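Long-range contacts in angiogenin-1 (Salmo salar, PDB 7BFK), which probably cleaves RNA as a secreted endonuclease of the pancreatic ribonuclease family and appears to be auto-inhibited: residues N4-F10 with F111-Y115; K41-I47 with G117-I123; N68-K74 with K102-C107. All blocks are in the same frame, centred on the assembly; numbering follows the deposited sequence.

Interaction 1: residues N4-F10 with F111-Y115; sequences NQQYNHF and FPVHY
Asn4, Tyr7 and Phe10 of the N-terminal helix region pack on Phe111 and Pro112, while His9 meets His114. This is the helix-on-strand contact of the pancreatic ribonuclease fold: helix 5-10 crosses strand 111-113 at 63°. Two CH-pi contacts cross the interface. Asn4 CB stands over the centre of the Phe111 ring, 3.4 Å from the centroid. Pro112 CB covers one face of the Phe10 ring in the same way, 3.8 Å from its centroid. Apolar contacts join in. Tyr7 CB lies 3.6 Å from Phe111 CD1. The Tyr7 ring runs alongside Pro112, with Tyr7 CE1 near Pro112 CD. Gln6 CB rests on Val113 CG1. Further out, the Gln6 side chain crosses that of Tyr115 at about a right angle, but Tyr115 is poorly ordered.

The polar contacts are few. Asn4 is the N-cap of the helix, and its OD1 accepts from Tyr7 N at 3.3 Å, with the donor above the carbonyl plane. Pro112 O is buried without a hydrogen-bond donor; a CA-H...O contact from Tyr7 CA reaches it at 3.4 Å.

The two histidines form an edge-to-face pair: the edge of His114 meets the face of His9, with the ring planes of His9 and His114 87° apart. His114 CG stands between its backbone N and carbonyl carbon (chi1 75°), which brings the ring edge against His9. His114 matches the histidine that relatives use in catalysis, so the helix probably borders the active site here. His114 CE1 lies over the centre of the His9 ring, and His114 NE2 is 2.9 Å from His9 ND1.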
loop_
_atom_site.group_PDB
_atom_site.type_symbol
_atom_site.label_atom_id
_atom_site.label_comp_id
_atom_site.label_asym_id
_atom_site.label_seq_id
_atom_site.Cartn_x
_atom_site.Cartn_y
_atom_site.Cartn_z
ATOM N N ASN A 4 14.095 5.744 -8.044
ATOM C CA ASN A 4 13.276 4.716 -8.718
ATOM C C ASN A 4 11.856 5.234 -8.630
ATOM O O ASN A 4 11.285 5.189 -7.540
ATOM C CB ASN A 4 13.404 3.313 -8.145
ATOM C CG ASN A 4 12.592 2.323 -8.959
ATOM O OD1 ASN A 4 11.421 2.564 -9.249
ATOM N ND2 ASN A 4 13.211 1.222 -9.356
ATOM N N GLN A 5 11.309 5.713 -9.740
ATOM C CA GLN A 5 9.982 6.357 -9.757
ATOM C C GLN A 5 8.909 5.377 -9.238
ATOM O O GLN A 5 7.910 5.861 -8.697
ATOM C CB GLN A 5 9.669 6.874 -11.155
ATOM C CG GLN A 5 8.504 7.851 -11.159
ATOM C CD GLN A 5 8.753 9.025 -10.240
ATOM O OE1 GLN A 5 7.862 9.466 -9.511
ATOM N NE2 GLN A 5 9.981 9.527 -10.251
ATOM N N GLN A 6 9.090 4.067 -9.425
ATOM C CA GLN A 6 8.114 3.044 -8.950
ATOM C C GLN A 6 8.172 2.978 -7.425
ATOM O O GLN A 6 7.132 2.697 -6.791
ATOM C CB GLN A 6 8.340 1.697 -9.628
ATOM C CG GLN A 6 7.619 1.622 -10.961
ATOM C CD GLN A 6 7.980 0.425 -11.801
ATOM O OE1 GLN A 6 8.966 -0.279 -11.549
ATOM N NE2 GLN A 6 7.188 0.209 -12.839
ATOM N N TYR A 7 9.322 3.290 -6.848
ATOM C CA TYR A 7 9.477 3.373 -5.369
ATOM C C TYR A 7 8.689 4.589 -4.885
ATOM O O TYR A 7 7.915 4.450 -3.936
ATOM C CB TYR A 7 10.942 3.421 -4.950
ATOM C CG TYR A 7 11.139 3.546 -3.465
ATOM C CD1 TYR A 7 10.361 2.815 -2.582
ATOM C CD2 TYR A 7 12.100 4.394 -2.936
ATOM C CE1 TYR A 7 10.523 2.923 -1.215
ATOM C CE2 TYR A 7 12.295 4.496 -1.571
ATOM C CZ TYR A 7 11.501 3.757 -0.705
ATOM O OH TYR A 7 11.665 3.861 0.644
ATOM N N ASN A 8 8.862 5.758 -5.523
ATOM C CA ASN A 8 8.089 6.976 -5.159
ATOM C C ASN A 8 6.592 6.677 -5.284
ATOM O O ASN A 8 5.811 7.091 -4.409
ATOM C CB ASN A 8 8.466 8.197 -6.004
ATOM C CG ASN A 8 9.842 8.717 -5.659
ATOM O OD1 ASN A 8 10.859 8.127 -6.038
ATOM N ND2 ASN A 8 9.879 9.812 -4.914
ATOM N N HIS A 9 6.198 6.000 -6.356
ATOM C CA HIS A 9 4.780 5.630 -6.591
ATOM C C HIS A 9 4.316 4.723 -5.425
ATOM O O HIS A 9 3.228 4.940 -4.896
ATOM C CB HIS A 9 4.628 4.967 -7.956
ATOM C CG HIS A 9 3.242 5.066 -8.502
ATOM N ND1 HIS A 9 2.137 5.249 -7.683
ATOM C CD2 HIS A 9 2.766 4.949 -9.757
ATOM C CE1 HIS A 9 1.044 5.277 -8.419
ATOM N NE2 HIS A 9 1.402 5.086 -9.699
ATOM N N PHE A 10 5.132 3.757 -5.043
ATOM C CA PHE A 10 4.830 2.804 -3.934
ATOM C C PHE A 10 4.604 3.582 -2.639
ATOM O O PHE A 10 3.582 3.370 -1.980
ATOM C CB PHE A 10 5.946 1.780 -3.785
ATOM C CG PHE A 10 5.730 0.833 -2.633
ATOM C CD1 PHE A 10 6.051 1.202 -1.339
ATOM C CD2 PHE A 10 5.164 -0.417 -2.847
ATOM C CE1 PHE A 10 5.810 0.340 -0.277
ATOM C CE2 PHE A 10 4.936 -1.283 -1.781
ATOM C CZ PHE A 10 5.260 -0.904 -0.510
ATOM N N PHE A 111 14.493 -1.627 -4.004
ATOM C CA PHE A 111 13.281 -0.760 -4.063
ATOM C C PHE A 111 11.956 -1.516 -4.022
ATOM O O PHE A 111 11.627 -2.294 -4.914
ATOM C CB PHE A 111 13.239 0.055 -5.363
ATOM C CG PHE A 111 14.349 1.058 -5.529
ATOM C CD1 PHE A 111 14.332 2.258 -4.834
ATOM C CD2 PHE A 111 15.396 0.820 -6.414
ATOM C CE1 PHE A 111 15.350 3.188 -4.994
ATOM C CE2 PHE A 111 16.408 1.753 -6.578
ATOM C CZ PHE A 111 16.387 2.933 -5.864
ATOM N N PRO A 112 11.129 -1.267 -2.985
ATOM C CA PRO A 112 9.743 -1.704 -2.994
ATOM C C PRO A 112 9.072 -1.095 -4.231
ATOM O O PRO A 112 9.349 0.065 -4.526
ATOM C CB PRO A 112 9.152 -1.108 -1.709
ATOM C CG PRO A 112 10.349 -0.947 -0.799
ATOM C CD PRO A 112 11.510 -0.615 -1.722
ATOM N N VAL A 113 8.231 -1.865 -4.919
ATOM C CA VAL A 113 7.507 -1.416 -6.144
ATOM C C VAL A 113 6.111 -2.016 -6.180
ATOM O O VAL A 113 5.896 -3.073 -5.583
ATOM C CB VAL A 113 8.292 -1.795 -7.424
ATOM C CG1 VAL A 113 9.557 -0.985 -7.547
ATOM C CG2 VAL A 113 8.614 -3.280 -7.471
ATOM N N HIS A 114 5.204 -1.357 -6.908
ATOM C CA HIS A 114 3.829 -1.831 -7.218
ATOM C C HIS A 114 3.607 -1.577 -8.715
ATOM O O HIS A 114 3.835 -0.439 -9.167
ATOM C CB HIS A 114 2.778 -1.155 -6.323
ATOM C CG HIS A 114 2.507 0.263 -6.708
ATOM N ND1 HIS A 114 1.515 0.603 -7.606
ATOM C CD2 HIS A 114 3.109 1.419 -6.356
ATOM C CE1 HIS A 114 1.508 1.911 -7.776
ATOM N NE2 HIS A 114 2.474 2.433 -7.023
ATOM N N TYR A 115 3.232 -2.605 -9.466
ATOM C CA TYR A 115 3.041 -2.527 -10.935
ATOM C C TYR A 115 1.563 -2.294 -11.267
ATOM O O TYR A 115 0.755 -3.229 -11.098
ATOM C CB TYR A 115 3.592 -3.789 -11.599
ATOM C CG TYR A 115 5.083 -3.973 -11.457
ATOM C CD1 TYR A 115 5.963 -3.009 -11.924
ATOM C CD2 TYR A 115 5.621 -5.126 -10.904
ATOM C CE1 TYR A 115 7.336 -3.169 -11.822
ATOM C CE2 TYR A 115 6.993 -5.303 -10.796
ATOM C CZ TYR A 115 7.854 -4.322 -11.263
ATOM O OH TYR A 115 9.207 -4.472 -11.167
#

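Interaction 2: residues K41-I47 with G117-I123; sequences KLKNTFI and GDVDIGI
Asp120 reaches from the C-terminal segment to Lys43 and Thr45 of strand 43-47. CG is anti to the backbone N (chi1 -172°), which turns the carboxylate to the strand. Asp120 CB faces Lys43 NZ at a loose 3.9 Å. Asp120 CG lies 3.4 Å from Thr45 N. From there the two oxygens divide the donors. Asp120 OD1 accepts from Thr45 N at 2.9 Å, on its syn side. Asp120 OD2 takes two bonds: Thr45 OG1 gives its proton at 2.7 Å on the syn side, and Lys43 NZ closes a salt bridge at 2.8 Å on the anti side. These donors fix the rotation of the carboxylate and are likely to favour its ionised form. Without the carboxylate, as with an alanine here, Thr45 N and OG1 would probably lose their acceptor and the Lys43 ammonium its mate.

A water donates to both Thr45 OG1 and Ile121 O, a second link across the contact. Lys41 is extended to its tip. Lys41 NZ bonds to Val119 O at 2.8 Å and to Asn44 OD1 at 2.7 Å, with a weak bond to Gly117 O. Ile121 CD1 packs on Ile47 CG1.

In relatives the matching threonine reads the pyrimidine base, and the matching lysine is catalytic. A carboxylate on Thr45 and carbonyls on Lys41 are therefore consistent with the reported auto-inhibition. Strand 43-47 pairs with strand 76-85. Helix 5-14 brings His14 against Asp120 and Phe10 against Ile121, Ile105 of strand 93-108 backs Ile121, and Met28 of helix 24-32 touches Lys41.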
loop_
_atom_site.group_PDB
_atom_site.type_symbol
_atom_site.label_atom_id
_atom_site.label_comp_id
_atom_site.label_asym_id
_atom_site.label_seq_id
_atom_site.Cartn_x
_atom_site.Cartn_y
_atom_site.Cartn_z
ATOM N N LYS A 41 -11.242 1.941 -6.350
ATOM C CA LYS A 41 -10.312 0.821 -6.049
ATOM C C LYS A 41 -10.981 0.022 -4.918
ATOM O O LYS A 41 -11.521 0.652 -3.993
ATOM C CB LYS A 41 -8.909 1.348 -5.735
ATOM C CG LYS A 41 -7.838 0.272 -5.742
ATOM C CD LYS A 41 -6.455 0.774 -5.417
ATOM C CE LYS A 41 -5.435 -0.331 -5.471
ATOM N NZ LYS A 41 -4.143 0.115 -4.931
ATOM N N LEU A 42 -11.028 -1.305 -5.013
ATOM C CA LEU A 42 -11.821 -2.150 -4.068
ATOM C C LEU A 42 -11.141 -2.233 -2.704
ATOM O O LEU A 42 -11.841 -2.538 -1.729
ATOM C CB LEU A 42 -12.053 -3.538 -4.673
ATOM C CG LEU A 42 -12.945 -3.528 -5.916
ATOM C CD1 LEU A 42 -13.019 -4.879 -6.579
ATOM C CD2 LEU A 42 -14.339 -3.007 -5.576
ATOM N N LYS A 43 -9.824 -2.022 -2.649
ATOM C CA LYS A 43 -9.075 -2.050 -1.384
ATOM C C LYS A 43 -7.732 -1.361 -1.564
ATOM O O LYS A 43 -7.166 -1.411 -2.679
ATOM C CB LYS A 43 -8.840 -3.499 -0.948
ATOM C CG LYS A 43 -8.152 -3.679 0.387
ATOM C CD LYS A 43 -8.188 -5.131 0.868
ATOM C CE LYS A 43 -7.545 -6.089 -0.113
ATOM N NZ LYS A 43 -6.065 -6.024 -0.047
ATOM N N ASN A 44 -7.248 -0.741 -0.502
ATOM C CA ASN A 44 -5.868 -0.223 -0.460
ATOM C C ASN A 44 -5.384 -0.302 0.974
ATOM O O ASN A 44 -6.135 0.072 1.860
ATOM C CB ASN A 44 -5.720 1.179 -1.021
ATOM C CG ASN A 44 -4.275 1.468 -1.354
ATOM O OD1 ASN A 44 -3.797 1.016 -2.383
ATOM N ND2 ASN A 44 -3.610 2.252 -0.511
ATOM N N THR A 45 -4.172 -0.805 1.157
ATOM C CA THR A 45 -3.505 -0.955 2.465
ATOM C C THR A 45 -2.377 0.089 2.583
ATOM O O THR A 45 -1.498 0.152 1.677
ATOM C CB THR A 45 -3.013 -2.392 2.648
ATOM O OG1 THR A 45 -4.083 -3.295 2.330
ATOM C CG2 THR A 45 -2.480 -2.650 4.032
ATOM N N PHE A 46 -2.395 0.828 3.678
ATOM C CA PHE A 46 -1.401 1.861 4.057
ATOM C C PHE A 46 -0.548 1.345 5.215
ATOM O O PHE A 46 -1.101 0.806 6.176
ATOM C CB PHE A 46 -2.113 3.161 4.441
ATOM C CG PHE A 46 -2.961 3.752 3.345
ATOM C CD1 PHE A 46 -4.287 3.374 3.202
ATOM C CD2 PHE A 46 -2.437 4.680 2.454
ATOM C CE1 PHE A 46 -5.072 3.914 2.195
ATOM C CE2 PHE A 46 -3.218 5.209 1.438
ATOM C CZ PHE A 46 -4.535 4.819 1.309
ATOM N N ILE A 47 0.773 1.485 5.094
ATOM C CA ILE A 47 1.758 1.108 6.144
ATOM C C ILE A 47 2.089 2.359 6.967
ATOM O O ILE A 47 2.466 3.381 6.379
ATOM C CB ILE A 47 3.023 0.497 5.530
ATOM C CG1 ILE A 47 2.702 -0.653 4.573
ATOM C CG2 ILE A 47 3.972 0.052 6.627
ATOM C CD1 ILE A 47 3.856 -1.020 3.696
ATOM N N GLY A 117 -0.494 -0.259 -9.775
ATOM C CA GLY A 117 -1.256 0.152 -8.580
ATOM C C GLY A 117 -2.722 -0.260 -8.683
ATOM O O GLY A 117 -3.573 0.413 -8.055
ATOM N N ASP A 118 -3.012 -1.290 -9.491
ATOM C CA ASP A 118 -4.365 -1.891 -9.654
ATOM C C ASP A 118 -4.513 -3.022 -8.623
ATOM O O ASP A 118 -5.610 -3.583 -8.511
ATOM C CB ASP A 118 -4.613 -2.376 -11.085
ATOM C CG ASP A 118 -3.491 -3.217 -11.677
ATOM O OD1 ASP A 118 -2.494 -3.455 -10.965
ATOM O OD2 ASP A 118 -3.614 -3.613 -12.858
ATOM N N VAL A 119 -3.435 -3.383 -7.925
ATOM C CA VAL A 119 -3.520 -4.391 -6.831
ATOM C C VAL A 119 -3.113 -3.683 -5.533
ATOM O O VAL A 119 -3.183 -2.443 -5.463
ATOM C CB VAL A 119 -2.722 -5.686 -7.106
ATOM C CG1 VAL A 119 -2.892 -6.719 -5.985
ATOM C CG2 VAL A 119 -3.120 -6.319 -8.434
ATOM N N ASP A 120 -2.695 -4.435 -4.544
ATOM C CA ASP A 120 -2.433 -3.883 -3.205
ATOM C C ASP A 120 -1.299 -4.701 -2.592
ATOM O O ASP A 120 -0.983 -5.795 -3.096
ATOM C CB ASP A 120 -3.744 -3.960 -2.409
ATOM C CG ASP A 120 -3.760 -3.278 -1.068
ATOM O OD1 ASP A 120 -2.877 -2.417 -0.844
ATOM O OD2 ASP A 120 -4.673 -3.622 -0.239
ATOM N N ILE A 121 -0.721 -4.213 -1.517
ATOM C CA ILE A 121 0.284 -5.006 -0.784
ATOM C C ILE A 121 -0.486 -6.106 -0.060
ATOM O O ILE A 121 -1.722 -5.987 0.059
ATOM C CB ILE A 121 1.093 -4.118 0.164
ATOM C CG1 ILE A 121 0.192 -3.444 1.185
ATOM C CG2 ILE A 121 1.893 -3.086 -0.640
ATOM C CD1 ILE A 121 0.954 -2.859 2.337
ATOM N N GLY A 122 0.225 -7.124 0.383
ATOM C CA GLY A 122 -0.356 -8.248 1.128
ATOM C C GLY A 122 -0.110 -8.082 2.601
ATOM O O GLY A 122 0.739 -7.236 2.989
ATOM N N ILE A 123 -0.844 -8.845 3.404
ATOM C CA ILE A 123 -0.705 -8.881 4.875
ATOM C C ILE A 123 -0.755 -10.343 5.283
ATOM O O ILE A 123 -1.467 -11.159 4.589
ATOM C CB ILE A 123 -1.784 -8.048 5.596
ATOM C CG1 ILE A 123 -3.200 -8.473 5.201
ATOM C CG2 ILE A 123 -1.559 -6.573 5.377
ATOM C CD1 ILE A 123 -4.294 -7.796 6.036
HETATM O O HOH W 1 -3.776 -6.004 2.268
#

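Interaction 3: residues N68-K74 with K102-C107; sequences NLVQSNK and KVIIAC
Val70 and Ile105 face each other as an antiparallel hydrogen-bonded pair. Val70 N gives to Ile105 O at 2.8 Å, and Ile105 N gives to Val70 O at 2.9 Å. Leu69 with Ala106 and Gln71 with Ile104 are the non-hydrogen-bonded pairs on either side. There the CA atoms of Leu69 and Gln71 make CA-H...O contacts to Ile105 O and Val103 O. The ladder goes on with Ser72 N to Val103 O at 2.8 Å. At its other end Cys107 N gives a longer bond, 3.3 Å, to Asn68 O.

Beyond Ser72 N a side chain replaces the backbone. Ser72 OG accepts from Val103 N at 3.0 Å and donates to Lys74 O at 2.8 Å. One hydroxyl thus satisfies an amide of the partner strand and a carbonyl of its own segment. Chi1 of 67° places OG between the backbone N and carbonyl carbon, facing Val103 N.

The backbones of the alternate residues bond to other strands and loops. Lys102 and Ile104 bond in this way to Thr124 and Gly122, and Ala106 bonds to Val113. Gln71 and Asn73 bond likewise to Thr63 and Gly61. Gln71 OE1 has a weak bond from Lys65 NZ, while Asn73 OD1 is hydrogen-bonded to Thr63 OG1.

Side chains pack along both faces. Val70 CG2 touches Cys107 SG at 3.6 Å, on the face that also carries Ile105. Leu69 CB meets Ile104 CG2 at 4.0 Å on the other face. The Lys102 chain runs past Ser72 O and crosses Gln71; Gln71 NE2 lies near Lys102 CD.

Cys107 is also disulfide-bonded to Cys58. Strand 69-72 beside the long strand 93-108 belongs to the curved antiparallel sheet of the pancreatic ribonuclease fold.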
loop_
_atom_site.group_PDB
_atom_site.type_symbol
_atom_site.label_atom_id
_atom_site.label_comp_id
_atom_site.label_asym_id
_atom_site.label_seq_id
_atom_site.Cartn_x
_atom_site.Cartn_y
_atom_site.Cartn_z
ATOM N N ASN A 68 9.144 -12.483 -6.898
ATOM C CA ASN A 68 9.671 -11.165 -6.447
ATOM C C ASN A 68 8.955 -10.690 -5.186
ATOM O O ASN A 68 9.230 -9.545 -4.772
ATOM C CB ASN A 68 9.549 -10.089 -7.528
ATOM C CG ASN A 68 10.541 -10.278 -8.654
ATOM O OD1 ASN A 68 11.278 -11.265 -8.682
ATOM N ND2 ASN A 68 10.573 -9.334 -9.579
ATOM N N LEU A 69 8.100 -11.519 -4.581
ATOM C CA LEU A 69 7.361 -11.123 -3.356
ATOM C C LEU A 69 8.249 -11.353 -2.135
ATOM O O LEU A 69 8.898 -12.432 -2.027
ATOM C CB LEU A 69 6.030 -11.872 -3.247
ATOM C CG LEU A 69 5.014 -11.561 -4.349
ATOM C CD1 LEU A 69 3.753 -12.385 -4.170
ATOM C CD2 LEU A 69 4.675 -10.087 -4.377
ATOM N N VAL A 70 8.269 -10.363 -1.244
ATOM C CA VAL A 70 9.061 -10.383 0.003
ATOM C C VAL A 70 8.113 -10.070 1.156
ATOM O O VAL A 70 7.321 -9.111 1.039
ATOM C CB VAL A 70 10.223 -9.383 -0.084
ATOM C CG1 VAL A 70 11.158 -9.517 1.101
ATOM C CG2 VAL A 70 10.987 -9.542 -1.393
ATOM N N GLN A 71 8.173 -10.879 2.201
ATOM C CA GLN A 71 7.381 -10.715 3.435
ATOM C C GLN A 71 8.280 -10.049 4.466
ATOM O O GLN A 71 9.400 -10.541 4.680
ATOM C CB GLN A 71 6.861 -12.082 3.865
ATOM C CG GLN A 71 6.231 -12.118 5.237
ATOM C CD GLN A 71 5.673 -13.483 5.530
ATOM O OE1 GLN A 71 4.983 -14.081 4.708
ATOM N NE2 GLN A 71 5.933 -13.962 6.729
ATOM N N SER A 72 7.838 -8.953 5.060
ATOM C CA SER A 72 8.602 -8.259 6.114
ATOM C C SER A 72 8.810 -9.222 7.298
ATOM O O SER A 72 7.895 -10.027 7.620
ATOM C CB SER A 72 7.918 -6.966 6.528
ATOM O OG SER A 72 6.706 -7.250 7.175
ATOM N N ASN A 73 9.985 -9.165 7.920
ATOM C CA ASN A 73 10.335 -10.030 9.067
ATOM C C ASN A 73 9.719 -9.443 10.332
ATOM O O ASN A 73 9.556 -10.184 11.306
ATOM C CB ASN A 73 11.847 -10.209 9.172
ATOM C CG ASN A 73 12.390 -11.067 8.061
ATOM O OD1 ASN A 73 11.678 -11.901 7.510
ATOM N ND2 ASN A 73 13.655 -10.875 7.736
ATOM N N LYS A 74 9.380 -8.155 10.322
ATOM C CA LYS A 74 8.706 -7.521 11.477
ATOM C C LYS A 74 7.314 -7.089 11.046
ATOM O O LYS A 74 7.084 -6.771 9.883
ATOM C CB LYS A 74 9.553 -6.380 12.046
ATOM C CG LYS A 74 10.898 -6.832 12.603
ATOM C CD LYS A 74 11.638 -5.778 13.384
ATOM C CE LYS A 74 11.039 -5.513 14.750
ATOM N NZ LYS A 74 11.217 -6.667 15.667
ATOM N N LYS A 102 2.656 -8.525 9.222
ATOM C CA LYS A 102 3.811 -8.558 8.310
ATOM C C LYS A 102 3.213 -8.187 6.956
ATOM O O LYS A 102 2.040 -8.576 6.701
ATOM C CB LYS A 102 4.499 -9.919 8.327
ATOM C CG LYS A 102 5.023 -10.316 9.702
ATOM C CD LYS A 102 5.883 -11.546 9.704
ATOM C CE LYS A 102 6.090 -12.114 11.087
ATOM N NZ LYS A 102 6.224 -11.037 12.089
ATOM N N VAL A 103 3.936 -7.424 6.155
ATOM C CA VAL A 103 3.430 -6.991 4.827
ATOM C C VAL A 103 4.169 -7.778 3.744
ATOM O O VAL A 103 5.320 -8.235 3.986
ATOM C CB VAL A 103 3.571 -5.479 4.649
ATOM C CG1 VAL A 103 2.700 -4.737 5.645
ATOM C CG2 VAL A 103 5.027 -5.047 4.758
ATOM N N ILE A 104 3.497 -8.010 2.629
ATOM C CA ILE A 104 4.080 -8.704 1.464
ATOM C C ILE A 104 4.101 -7.717 0.312
ATOM O O ILE A 104 3.037 -7.262 -0.096
ATOM C CB ILE A 104 3.323 -9.986 1.138
ATOM C CG1 ILE A 104 3.142 -10.860 2.382
ATOM C CG2 ILE A 104 4.055 -10.702 0.017
ATOM C CD1 ILE A 104 2.060 -11.912 2.252
ATOM N N ILE A 105 5.291 -7.400 -0.168
ATOM C CA ILE A 105 5.499 -6.395 -1.239
ATOM C C ILE A 105 6.369 -7.010 -2.329
ATOM O O ILE A 105 6.899 -8.097 -2.128
ATOM C CB ILE A 105 6.161 -5.140 -0.658
ATOM C CG1 ILE A 105 7.611 -5.415 -0.246
ATOM C CG2 ILE A 105 5.339 -4.587 0.489
ATOM C CD1 ILE A 105 8.366 -4.192 0.188
ATOM N N ALA A 106 6.468 -6.309 -3.441
ATOM C CA ALA A 106 7.371 -6.619 -4.549
ATOM C C ALA A 106 8.605 -5.749 -4.358
ATOM O O ALA A 106 8.458 -4.565 -3.948
ATOM C CB ALA A 106 6.678 -6.369 -5.875
ATOM N N CYS A 107 9.778 -6.330 -4.542
ATOM C CA CYS A 107 11.074 -5.621 -4.499
ATOM C C CYS A 107 11.711 -5.671 -5.886
ATOM O O CYS A 107 11.717 -6.750 -6.487
ATOM C CB CYS A 107 12.033 -6.247 -3.492
ATOM S SG CYS A 107 11.525 -6.036 -1.762
#

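Strand 93-108 ties the three contacts together. Its stretch in interaction 3 also meets interaction 1, where Val113 N probably bonds to Ala106 O at 2.9 Å. It meets interaction 2 as well, where Gly122 N probably bonds to Ile104 O at 2.9 Å. Interactions 1 and 2 touch directly through Phe10 CE2 and Ile121 CG2, 3.7 Å apart. Phe10 CZ also packs on Ile105 CG2 at 3.8 Å. The centres lie about 13 to 14 Å from one another. His114 of interaction 1 and Lys41 of interaction 2, with the nearby His14, match the catalytic residues of relatives. The segment 117-123 probably lies over that site, while interaction 3 belongs to the sheet that carries strands 111-113 and 122-124.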